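Local coordinates for lipoate-protein ligase, putative (Streptococcus pneumoniae, PDB 1VQZ), which is a putative lipoate-protein ligase with a lipoyl protein ligase A/B catalytic domain and a C-terminal region of the bacterial lipoate protein ligase family, at residues Val87-Asn92 against His158-Phe163. Residues are numbered along the deposited sequence; the frame is centred on the assembly and turned at random.
With EDO (1,2-ethanediol), chain L.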
loop_
_atom_site.group_PDB
_atom_site.type_symbol
_atom_site.label_atom_id
_atom_site.label_comp_id
_atom_site.label_asym_id
_atom_site.label_seq_id
_atom_site.Cartn_x
_atom_site.Cartn_y
_atom_site.Cartn_z
ATOM N N VAL A 87 6.468 5.038 1.212
ATOM C CA VAL A 87 5.739 6.235 1.607
ATOM C C VAL A 87 6.186 6.720 2.995
ATOM O O VAL A 87 6.368 5.907 3.889
ATOM C CB VAL A 87 4.228 5.947 1.613
ATOM C CG1 VAL A 87 3.471 7.179 1.863
ATOM C CG2 VAL A 87 3.818 5.354 0.279
ATOM N N TYR A 88 6.340 8.048 3.145
ATOM C CA TYR A 88 6.600 8.681 4.431
ATOM C C TYR A 88 5.333 9.081 5.167
ATOM O O TYR A 88 4.480 9.813 4.652
ATOM C CB TYR A 88 7.525 9.904 4.291
ATOM C CG TYR A 88 7.882 10.509 5.623
ATOM C CD1 TYR A 88 8.688 9.805 6.530
ATOM C CD2 TYR A 88 7.432 11.785 5.982
ATOM C CE1 TYR A 88 9.013 10.340 7.775
ATOM C CE2 TYR A 88 7.745 12.340 7.270
ATOM C CZ TYR A 88 8.533 11.614 8.140
ATOM O OH TYR A 88 8.881 12.166 9.338
ATOM N N HIS A 89 5.242 8.605 6.389
ATOM C CA HIS A 89 4.218 9.006 7.326
ATOM C C HIS A 89 4.803 9.816 8.455
ATOM O O HIS A 89 5.894 9.513 8.959
ATOM C CB HIS A 89 3.580 7.750 7.949
ATOM C CG HIS A 89 2.729 6.958 7.015
ATOM N ND1 HIS A 89 3.101 6.669 5.721
ATOM C CD2 HIS A 89 1.568 6.282 7.231
ATOM C CE1 HIS A 89 2.172 5.911 5.157
ATOM N NE2 HIS A 89 1.248 5.635 6.065
ATOM N N ASP A 90 4.023 10.788 8.907
ATOM C CA ASP A 90 4.262 11.468 10.142
ATOM C C ASP A 90 2.939 11.800 10.829
ATOM O O ASP A 90 1.856 11.412 10.350
ATOM C CB ASP A 90 5.239 12.665 9.940
ATOM C CG ASP A 90 4.619 13.895 9.256
ATOM O OD1 ASP A 90 3.396 14.000 9.079
ATOM O OD2 ASP A 90 5.409 14.803 8.876
ATOM N N LEU A 91 3.011 12.531 11.950
ATOM C CA LEU A 91 1.834 12.831 12.722
ATOM C C LEU A 91 0.817 13.743 11.999
ATOM O O LEU A 91 -0.267 13.939 12.512
ATOM C CB LEU A 91 2.211 13.456 14.071
ATOM C CG LEU A 91 2.889 12.493 15.033
ATOM C CD1 LEU A 91 3.126 13.227 16.359
ATOM C CD2 LEU A 91 2.066 11.173 15.284
ATOM N N ASN A 92 1.195 14.291 10.844
ATOM C CA ASN A 92 0.319 15.105 10.017
ATOM C C ASN A 92 -0.091 14.434 8.691
ATOM O O ASN A 92 -0.606 15.087 7.730
ATOM C CB ASN A 92 0.964 16.461 9.790
ATOM C CG ASN A 92 0.931 17.310 11.014
ATOM O OD1 ASN A 92 -0.140 17.619 11.497
ATOM N ND2 ASN A 92 2.099 17.675 11.542
ATOM N N HIS A 158 -7.105 1.685 0.859
ATOM C CA HIS A 158 -6.511 2.472 1.935
ATOM C C HIS A 158 -5.500 3.452 1.390
ATOM O O HIS A 158 -5.019 3.329 0.247
ATOM C CB HIS A 158 -5.976 1.610 3.100
ATOM C CG HIS A 158 -4.788 0.760 2.779
ATOM N ND1 HIS A 158 -4.069 0.085 3.748
ATOM C CD2 HIS A 158 -4.191 0.471 1.592
ATOM C CE1 HIS A 158 -3.087 -0.593 3.165
ATOM N NE2 HIS A 158 -3.123 -0.346 1.863
ATOM N N GLY A 159 -5.219 4.472 2.176
ATOM C CA GLY A 159 -4.289 5.470 1.681
ATOM C C GLY A 159 -4.052 6.580 2.647
ATOM O O GLY A 159 -4.443 6.473 3.792
ATOM N N CYS A 160 -3.409 7.641 2.138
ATOM C CA CYS A 160 -2.859 8.764 2.922
ATOM C C CYS A 160 -3.475 10.093 2.450
ATOM O O CYS A 160 -3.513 10.390 1.251
ATOM C CB CYS A 160 -1.324 8.857 2.680
ATOM S SG CYS A 160 -0.447 7.386 3.211
ATOM N N LEU A 161 -3.928 10.899 3.392
ATOM C CA LEU A 161 -4.311 12.280 3.122
ATOM C C LEU A 161 -3.195 13.170 3.682
ATOM O O LEU A 161 -2.859 13.087 4.869
ATOM C CB LEU A 161 -5.629 12.583 3.823
ATOM C CG LEU A 161 -6.852 11.902 3.205
ATOM C CD1 LEU A 161 -7.914 11.601 4.245
ATOM C CD2 LEU A 161 -7.447 12.789 2.113
ATOM N N LEU A 162 -2.587 13.975 2.811
ATOM C CA LEU A 162 -1.461 14.843 3.198
ATOM C C LEU A 162 -2.040 16.101 3.795
ATOM O O LEU A 162 -2.537 16.951 3.080
ATOM C CB LEU A 162 -0.551 15.203 2.012
ATOM C CG LEU A 162 -0.045 14.033 1.145
ATOM C CD1 LEU A 162 0.816 14.551 -0.032
ATOM C CD2 LEU A 162 0.703 13.038 1.981
ATOM N N PHE A 163 -1.982 16.182 5.132
ATOM C CA PHE A 163 -2.487 17.314 5.813
ATOM C C PHE A 163 -1.393 18.341 6.079
ATOM O O PHE A 163 -1.556 19.512 5.714
ATOM C CB PHE A 163 -3.290 16.922 7.050
ATOM C CG PHE A 163 -3.975 18.095 7.683
ATOM C CD1 PHE A 163 -3.314 18.869 8.635
ATOM C CD2 PHE A 163 -5.255 18.446 7.286
ATOM C CE1 PHE A 163 -3.947 19.999 9.152
ATOM C CE2 PHE A 163 -5.878 19.558 7.788
ATOM C CZ PHE A 163 -5.226 20.332 8.710
HETATM C C1 EDO L . -0.015 1.679 5.616
HETATM O O1 EDO L . -0.086 2.871 4.870
HETATM C C2 EDO L . -1.324 0.974 5.351
HETATM O O2 EDO L . -1.525 -0.058 6.290
#
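A pocket between two sheets of the catalytic domain, where His-89 meets Cys-160, holds a 1,2-ethanediol, probably from the crystallisation liquor. The thiol sulfur SG of Cys-160 lies 4.1 Å from the centroid of the His-89 ring, on a line 41° off its normal; the nearest ring atom is CE1, at 3.6 Å. From the same strand as His-89, CG1 of Val-87 lies 4.1 Å from this sulfur. With CG anti to its carbonyl carbon (chi1 -71°), the His-89 ring lies beside SG, and NE2 faces the diol. NE2 and the diol O1 form a long hydrogen bond of 3.3 Å, with O1 at the ring edge, near its plane. His-158 CE1 lies 3.2 Å from the diol C2; its ND1 is hydrogen-bonded to Glu-30 and its NE2 to Ser-82. Strand 87-89 is an outermost strand of a three-stranded sheet, whereas strand 154-162 lies between 141-151 and 93-101 in the large mixed sheet. Past strand 87-89 the chain bends through an Asx turn: Asp-90 OD1 accepts from Asn-92 N at 2.8 Å, met from above the carboxylate plane. Asn-92 O then accepts from Phe-163 N at 3.1 Å. Val-206 of helix 206-220 touches both Asn-92 and Phe-163.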